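Titin (Homo sapiens, PDB 3LCY) forms a giant filament of the muscle sarcomere, from whose A-band part this fragment contributes two immunoglobulin domains in tandem. Local coordinates at residues L96-H104 with V177-A188; E47-K55 with L65-D74. All blocks are in the same frame, centred on the assembly; numbering follows the deposited sequence.

Contact 1 (L96-H104 with V177-A188); sequences LLQATPQFH and VQLSNVFGTVDA
Phe103 lays its ring against the hairpin formed by strands 173-180 and 185-195. With CG anti to the carbonyl carbon (chi1 -68°), the ring swings toward the hairpin, and four side chains gather around it. Its CZ lies 3.6 Å from CG1 of Val177, its CE1 3.7 Å from CD2 of Leu179, and Ala188 CB sits beside CE2. Val186 CG1 makes an off-centre CH-pi contact, 4.2 Å from the ring centroid of Phe103. Val125, on strand 121-130, adds to these surroundings. Next to the ring, Pro101 CB meets Leu179 CB and Val186 CG1, while Pro101 CD presses to 3.0 Å from Asn181 OD1.

That amide is the polar clasp of the contact. Asn181 ND2 donates to Ala99 O (3.0 Å, N-H...O 148°), which lies in the plane of the amide, and Asn181 OD1 accepts from Gly184 N in an Asx motif that ties up the hairpin turn.

Beyond the clasp the packing thins toward solvent. Phe183 is exposed at the hairpin tip, where Thr100 CG2 comes 3.6 Å from its CB and Gln98 crosses the ring with the two planes 19° apart, NE2 being 3.7 Å from CZ. The other end of that amide, Gln98 OE1, is hydrogen-bonded to Thr18.

Strand 88-103, the G strand of the first domain, continues as the A strand of the second, pairing with strand 121-130 and lying along the F-G hairpin. Apolar packing carries the contact, and its one cross-segment hydrogen bond comes from an amide whose oxygen is already used by its own turn.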
# COMPACT_ATOMS: atom_id res chain seq x y z
N LEU A 96 -8.62 -1.77 3.06
CA LEU A 96 -8.33 -1.74 1.63
C LEU A 96 -8.53 -0.32 1.10
O LEU A 96 -9.58 0.29 1.30
CB LEU A 96 -9.21 -2.72 0.87
CG LEU A 96 -8.90 -4.22 1.00
CD1 LEU A 96 -9.04 -4.69 2.44
CD2 LEU A 96 -9.81 -5.03 0.09
N LEU A 97 -7.51 0.20 0.42
CA LEU A 97 -7.56 1.55 -0.10
C LEU A 97 -8.10 1.60 -1.52
O LEU A 97 -8.07 0.60 -2.24
CB LEU A 97 -6.18 2.20 -0.05
CG LEU A 97 -5.54 2.34 1.34
CD1 LEU A 97 -4.19 3.01 1.23
CD2 LEU A 97 -6.45 3.12 2.27
N GLN A 98 -8.59 2.77 -1.91
CA GLN A 98 -9.04 3.00 -3.28
C GLN A 98 -8.37 4.25 -3.84
O GLN A 98 -8.46 5.33 -3.24
CB GLN A 98 -10.56 3.15 -3.33
CG GLN A 98 -11.32 1.90 -2.92
CD GLN A 98 -12.81 2.12 -2.86
OE1 GLN A 98 -13.53 1.38 -2.19
NE2 GLN A 98 -13.29 3.14 -3.56
N ALA A 99 -7.69 4.11 -4.97
CA ALA A 99 -7.00 5.23 -5.58
C ALA A 99 -6.76 4.97 -7.06
O ALA A 99 -6.26 3.92 -7.45
CB ALA A 99 -5.68 5.49 -4.87
N THR A 100 -7.12 5.95 -7.89
CA THR A 100 -6.87 5.85 -9.32
C THR A 100 -5.37 5.89 -9.55
O THR A 100 -4.67 6.67 -8.91
CB THR A 100 -7.52 7.02 -10.08
OG1 THR A 100 -6.84 8.24 -9.76
CG2 THR A 100 -8.99 7.14 -9.72
N PRO A 101 -4.87 5.02 -10.44
CA PRO A 101 -3.43 4.96 -10.72
C PRO A 101 -2.85 6.34 -10.96
O PRO A 101 -3.42 7.14 -11.70
CB PRO A 101 -3.37 4.12 -12.00
CG PRO A 101 -4.57 3.23 -11.91
CD PRO A 101 -5.64 4.06 -11.25
N GLN A 102 -1.72 6.62 -10.32
CA GLN A 102 -1.10 7.94 -10.37
C GLN A 102 0.39 7.82 -10.07
O GLN A 102 0.78 7.21 -9.08
CB GLN A 102 -1.75 8.86 -9.34
CG GLN A 102 -0.95 10.13 -9.05
CD GLN A 102 -1.40 10.82 -7.77
OE1 GLN A 102 -2.13 10.24 -6.97
NE2 GLN A 102 -0.95 12.05 -7.58
N PHE A 103 1.22 8.40 -10.93
CA PHE A 103 2.65 8.40 -10.69
C PHE A 103 2.97 9.23 -9.46
O PHE A 103 2.43 10.33 -9.28
CB PHE A 103 3.43 8.88 -11.91
CG PHE A 103 3.37 7.92 -13.07
CD1 PHE A 103 4.01 6.70 -13.01
CD2 PHE A 103 2.67 8.25 -14.23
CE1 PHE A 103 3.95 5.81 -14.07
CE2 PHE A 103 2.62 7.38 -15.29
CZ PHE A 103 3.26 6.15 -15.21
N HIS A 104 3.84 8.70 -8.61
CA HIS A 104 4.08 9.27 -7.29
C HIS A 104 4.66 10.68 -7.33
O HIS A 104 5.78 10.88 -7.80
CB HIS A 104 5.00 8.35 -6.48
CG HIS A 104 4.85 8.50 -4.99
ND1 HIS A 104 5.06 9.70 -4.34
CD2 HIS A 104 4.51 7.60 -4.04
CE1 HIS A 104 4.85 9.53 -3.05
NE2 HIS A 104 4.52 8.27 -2.84
N VAL A 177 5.72 3.50 -19.51
CA VAL A 177 5.27 2.73 -18.36
C VAL A 177 3.79 3.00 -18.13
O VAL A 177 3.36 4.15 -18.02
CB VAL A 177 6.08 3.08 -17.09
CG1 VAL A 177 6.10 4.58 -16.87
CG2 VAL A 177 5.49 2.36 -15.89
N GLN A 178 3.00 1.93 -18.08
CA GLN A 178 1.57 2.06 -17.90
C GLN A 178 1.03 1.40 -16.65
O GLN A 178 1.37 0.27 -16.33
CB GLN A 178 0.87 1.47 -19.12
CG GLN A 178 -0.52 2.00 -19.37
CD GLN A 178 -0.99 1.70 -20.77
OE1 GLN A 178 -1.08 0.55 -21.17
NE2 GLN A 178 -1.28 2.74 -21.52
N LEU A 179 0.17 2.12 -15.94
CA LEU A 179 -0.44 1.63 -14.72
C LEU A 179 -1.95 1.65 -14.88
O LEU A 179 -2.52 2.66 -15.25
CB LEU A 179 -0.03 2.49 -13.53
CG LEU A 179 1.38 2.31 -12.98
CD1 LEU A 179 2.37 2.12 -14.10
CD2 LEU A 179 1.78 3.51 -12.16
N SER A 180 -2.61 0.54 -14.59
CA SER A 180 -4.06 0.52 -14.71
C SER A 180 -4.83 -0.33 -13.70
O SER A 180 -4.43 -1.43 -13.37
CB SER A 180 -4.47 0.02 -16.10
OG SER A 180 -3.90 0.78 -17.14
N ASN A 181 -5.98 0.18 -13.28
CA ASN A 181 -6.87 -0.50 -12.35
C ASN A 181 -8.33 -0.20 -12.69
O ASN A 181 -8.60 0.46 -13.68
CB ASN A 181 -6.51 -0.22 -10.88
CG ASN A 181 -6.89 1.16 -10.44
OD1 ASN A 181 -7.69 1.84 -11.06
ND2 ASN A 181 -6.31 1.59 -9.33
N VAL A 182 -9.26 -0.69 -11.89
CA VAL A 182 -10.67 -0.47 -12.16
C VAL A 182 -11.00 1.01 -12.21
O VAL A 182 -11.81 1.45 -13.01
CB VAL A 182 -11.57 -1.15 -11.12
CG1 VAL A 182 -11.58 -2.64 -11.33
CG2 VAL A 182 -11.09 -0.83 -9.73
N PHE A 183 -10.38 1.78 -11.33
CA PHE A 183 -10.58 3.23 -11.27
C PHE A 183 -10.09 4.03 -12.48
O PHE A 183 -10.70 5.02 -12.86
CB PHE A 183 -10.06 3.76 -9.94
CG PHE A 183 -10.67 3.08 -8.77
CD1 PHE A 183 -12.04 3.09 -8.60
CD2 PHE A 183 -9.90 2.39 -7.86
CE1 PHE A 183 -12.62 2.45 -7.54
CE2 PHE A 183 -10.48 1.75 -6.80
CZ PHE A 183 -11.84 1.78 -6.64
N GLY A 184 -8.97 3.62 -13.08
CA GLY A 184 -8.45 4.32 -14.24
C GLY A 184 -7.08 3.87 -14.70
O GLY A 184 -6.53 2.90 -14.21
N THR A 185 -6.52 4.60 -15.67
CA THR A 185 -5.19 4.29 -16.18
C THR A 185 -4.35 5.55 -16.27
O THR A 185 -4.88 6.66 -16.32
CB THR A 185 -5.26 3.64 -17.58
OG1 THR A 185 -3.94 3.34 -18.04
CG2 THR A 185 -5.93 4.58 -18.56
N VAL A 186 -3.03 5.37 -16.29
CA VAL A 186 -2.10 6.48 -16.46
C VAL A 186 -0.81 5.96 -17.07
O VAL A 186 -0.48 4.78 -16.93
CB VAL A 186 -1.79 7.19 -15.12
CG1 VAL A 186 -0.88 6.32 -14.27
CG2 VAL A 186 -1.15 8.55 -15.37
N ASP A 187 -0.08 6.82 -17.76
CA ASP A 187 1.17 6.41 -18.39
C ASP A 187 2.17 7.56 -18.45
O ASP A 187 1.80 8.73 -18.37
CB ASP A 187 0.93 5.85 -19.79
CG ASP A 187 0.53 6.91 -20.79
OD1 ASP A 187 1.41 7.69 -21.21
OD2 ASP A 187 -0.66 6.96 -21.17
N ALA A 188 3.44 7.21 -18.60
CA ALA A 188 4.50 8.20 -18.72
C ALA A 188 5.53 7.73 -19.74
O ALA A 188 5.79 6.53 -19.87
CB ALA A 188 5.16 8.44 -17.37

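Contact 2 (E47-K55 with L65-D74); sequences ELIQSRKYK and LTVMTEEQED
The Tyr54 ring meets Val67 at its edge, where Val67 CG2 lies near the ring plane, 4.0 Å from Tyr54 CD1, and it is sandwiched between Leu48 CD2, over the centre of one face, and the aliphatic CG of Lys53 over the other. Also in the plane, a water hydrogen-bonds to Tyr54 OH and donates to Asp74 OD2. Lys53, fully extended with CG anti to the backbone N (chi1 -176°), carries its ammonium group past the ring to two carboxylates. Lys53 NZ forms salt bridges with Glu70 OE2 (2.7 Å), which uses its anti lone pair, and with Asp74 OD2 (3.0 Å), met on the syn side.

The setting is the antiparallel D-E hairpin of an immunoglobulin domain, strands 54-58 and 62-68. Asp74 follows it in the E-F turn, and its backbone O accepts from Tyr78 OH, the tyrosine corner of the fold. Asp74 OD1 also takes the N-H of Glu70, so one carboxylate fixes the turn and the lysine together.

Lys55 and Thr66 form a hydrogen-bonded pair, with Thr66 N 2.7 Å from Lys55 O, and Met68 N reaches Lys53 O at 3.0 Å. On the face of Lys55 and Thr66, the bent Lys55 chain sets CE 3.7 Å from Met68 SD and gives its NZ to Arg52 O.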
# COMPACT_ATOMS: atom_id res chain seq x y z
N GLU A 47 1.41 -0.64 19.81
CA GLU A 47 0.16 -0.01 20.23
C GLU A 47 -0.04 1.35 19.59
O GLU A 47 0.83 2.22 19.68
CB GLU A 47 0.10 0.13 21.76
CG GLU A 47 -1.01 1.06 22.23
CD GLU A 47 -1.15 1.10 23.73
OE1 GLU A 47 -2.30 1.24 24.22
OE2 GLU A 47 -0.13 1.00 24.43
N LEU A 48 -1.19 1.54 18.95
CA LEU A 48 -1.55 2.84 18.40
C LEU A 48 -1.97 3.77 19.53
O LEU A 48 -2.76 3.40 20.40
CB LEU A 48 -2.69 2.70 17.39
CG LEU A 48 -2.38 2.02 16.06
CD1 LEU A 48 -3.64 1.92 15.21
CD2 LEU A 48 -1.29 2.76 15.32
N ILE A 49 -1.43 4.98 19.52
CA ILE A 49 -1.82 5.99 20.50
C ILE A 49 -2.74 7.00 19.83
O ILE A 49 -2.47 7.46 18.72
CB ILE A 49 -0.60 6.72 21.08
CG1 ILE A 49 0.34 5.71 21.76
CG2 ILE A 49 -1.04 7.78 22.07
CD1 ILE A 49 -0.32 4.96 22.90
N GLN A 50 -3.83 7.34 20.51
CA GLN A 50 -4.81 8.25 19.94
C GLN A 50 -4.18 9.56 19.48
O GLN A 50 -3.34 10.14 20.18
CB GLN A 50 -5.96 8.51 20.92
CG GLN A 50 -7.04 9.42 20.35
CD GLN A 50 -8.37 9.25 21.05
OE1 GLN A 50 -8.43 8.92 22.23
NE2 GLN A 50 -9.46 9.49 20.32
N SER A 51 -4.59 10.02 18.31
CA SER A 51 -4.14 11.29 17.77
C SER A 51 -5.18 11.81 16.78
O SER A 51 -6.31 11.34 16.78
CB SER A 51 -2.79 11.12 17.06
OG SER A 51 -2.93 10.29 15.91
N ARG A 52 -4.78 12.76 15.95
CA ARG A 52 -5.69 13.29 14.94
C ARG A 52 -5.85 12.29 13.81
O ARG A 52 -6.91 12.21 13.18
CB ARG A 52 -5.18 14.63 14.40
CG ARG A 52 -5.97 15.15 13.21
CD ARG A 52 -5.58 16.58 12.86
NE ARG A 52 -5.97 17.53 13.89
CZ ARG A 52 -5.76 18.84 13.83
NH1 ARG A 52 -5.16 19.37 12.78
NH2 ARG A 52 -6.15 19.62 14.83
N LYS A 53 -4.80 11.51 13.55
CA LYS A 53 -4.85 10.51 12.50
C LYS A 53 -5.56 9.24 12.97
O LYS A 53 -6.33 8.64 12.21
CB LYS A 53 -3.44 10.17 12.01
CG LYS A 53 -3.41 9.19 10.85
CD LYS A 53 -1.99 8.87 10.42
CE LYS A 53 -1.99 7.95 9.21
NZ LYS A 53 -0.61 7.57 8.79
N TYR A 54 -5.31 8.84 14.21
CA TYR A 54 -5.96 7.65 14.76
C TYR A 54 -6.95 8.03 15.86
O TYR A 54 -6.58 8.13 17.03
CB TYR A 54 -4.92 6.67 15.31
CG TYR A 54 -3.87 6.25 14.31
CD1 TYR A 54 -4.20 5.43 13.24
CD2 TYR A 54 -2.55 6.65 14.45
CE1 TYR A 54 -3.24 5.03 12.32
CE2 TYR A 54 -1.59 6.26 13.54
CZ TYR A 54 -1.93 5.45 12.48
OH TYR A 54 -0.97 5.06 11.58
N LYS A 55 -8.20 8.25 15.48
CA LYS A 55 -9.25 8.57 16.44
C LYS A 55 -9.81 7.28 17.03
O LYS A 55 -10.05 6.31 16.30
CB LYS A 55 -10.35 9.39 15.79
CG LYS A 55 -9.85 10.51 14.89
CD LYS A 55 -11.01 11.34 14.36
CE LYS A 55 -10.57 12.20 13.18
NZ LYS A 55 -9.42 13.08 13.52
N LEU A 65 -12.09 2.35 15.55
CA LEU A 65 -10.86 3.07 15.25
C LEU A 65 -11.03 3.82 13.94
O LEU A 65 -11.47 3.24 12.94
CB LEU A 65 -9.67 2.12 15.15
CG LEU A 65 -8.37 2.72 14.62
CD1 LEU A 65 -7.85 3.79 15.57
CD2 LEU A 65 -7.32 1.65 14.39
N THR A 66 -10.70 5.10 13.93
CA THR A 66 -10.83 5.89 12.72
C THR A 66 -9.46 6.26 12.23
O THR A 66 -8.69 6.88 12.95
CB THR A 66 -11.62 7.17 12.96
OG1 THR A 66 -12.93 6.85 13.44
CG2 THR A 66 -11.74 7.97 11.68
N VAL A 67 -9.16 5.89 11.00
CA VAL A 67 -7.86 6.20 10.43
C VAL A 67 -8.04 7.22 9.33
O VAL A 67 -8.82 7.02 8.41
CB VAL A 67 -7.20 4.96 9.81
CG1 VAL A 67 -5.86 5.32 9.19
CG2 VAL A 67 -7.04 3.87 10.85
N MET A 68 -7.32 8.33 9.43
CA MET A 68 -7.41 9.35 8.41
C MET A 68 -6.27 8.96 7.51
O MET A 68 -5.12 9.25 7.79
CB MET A 68 -7.20 10.73 9.00
CG MET A 68 -8.07 11.04 10.19
SD MET A 68 -9.82 10.78 9.90
CE MET A 68 -10.14 11.97 8.63
N THR A 69 -6.60 8.30 6.42
CA THR A 69 -5.62 7.84 5.52
C THR A 69 -4.92 8.92 4.77
O THR A 69 -5.51 9.82 4.33
CB THR A 69 -6.22 6.81 4.59
OG1 THR A 69 -7.09 7.43 3.66
CG2 THR A 69 -6.96 5.84 5.36
N GLU A 70 -3.62 8.80 4.66
CA GLU A 70 -2.85 9.75 3.94
C GLU A 70 -1.96 9.10 2.93
O GLU A 70 -1.67 9.66 1.94
CB GLU A 70 -2.02 10.56 4.90
CG GLU A 70 -1.45 9.78 6.03
CD GLU A 70 -0.38 10.49 6.79
OE1 GLU A 70 -0.08 11.61 6.47
OE2 GLU A 70 0.17 9.93 7.73
N GLU A 71 -1.55 7.89 3.20
CA GLU A 71 -0.58 7.19 2.39
C GLU A 71 -0.92 5.74 2.23
O GLU A 71 -1.65 5.20 2.95
CB GLU A 71 0.82 7.35 2.95
CG GLU A 71 1.03 6.67 4.26
CD GLU A 71 2.41 6.76 4.79
OE1 GLU A 71 3.25 7.35 4.17
OE2 GLU A 71 2.65 6.25 5.86
N GLN A 72 -0.35 5.13 1.22
CA GLN A 72 -0.59 3.75 0.89
C GLN A 72 -0.27 2.80 1.99
O GLN A 72 -0.85 1.80 2.10
CB GLN A 72 0.14 3.37 -0.37
CG GLN A 72 -0.69 3.54 -1.56
CD GLN A 72 0.03 3.35 -2.83
OE1 GLN A 72 -0.57 3.13 -3.84
NE2 GLN A 72 1.30 3.44 -2.80
N GLU A 73 0.66 3.17 2.81
CA GLU A 73 1.12 2.35 3.90
C GLU A 73 0.11 2.14 5.03
O GLU A 73 0.32 1.35 5.89
CB GLU A 73 2.41 2.92 4.41
CG GLU A 73 3.56 2.60 3.55
CD GLU A 73 4.01 3.72 2.68
OE1 GLU A 73 5.20 3.90 2.49
OE2 GLU A 73 3.17 4.38 2.13
N ASP A 74 -0.95 2.92 5.03
CA ASP A 74 -2.03 2.87 5.98
C ASP A 74 -2.90 1.68 5.75
O ASP A 74 -3.68 1.36 6.56
CB ASP A 74 -2.91 4.12 5.94
CG ASP A 74 -2.24 5.30 6.39
OD1 ASP A 74 -2.57 6.35 5.96
OD2 ASP A 74 -1.36 5.19 7.17
O HOH W 1 -1.77 3.63 9.48
O HOH W 2 -13.52 6.31 15.98

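In the fold
Contact 2 lies inside the first immunoglobulin domain and is partly buried; contact 1 is a surface contact where the shared strand passes into the second domain. Both reach the same sheet, which includes strands 46-48 and 88-103. Their centres are about 24 Å apart, yet they meet at Leu97, whose methyls pack on the backbone oxygens of Glu71 and Gln72 and on Thr69. Contact 2 joins neighbouring strands by regular backbone hydrogen bonds and by a salt-bridge network between Lys53, Glu70 and Asp74. Contact 1 has no ladder between its segments and relies on apolar side chains plus one asparagine amide. Gln72 OE1 also accepts from Gly129 N, linking the E-F turn to strand 121-130 of the second domain.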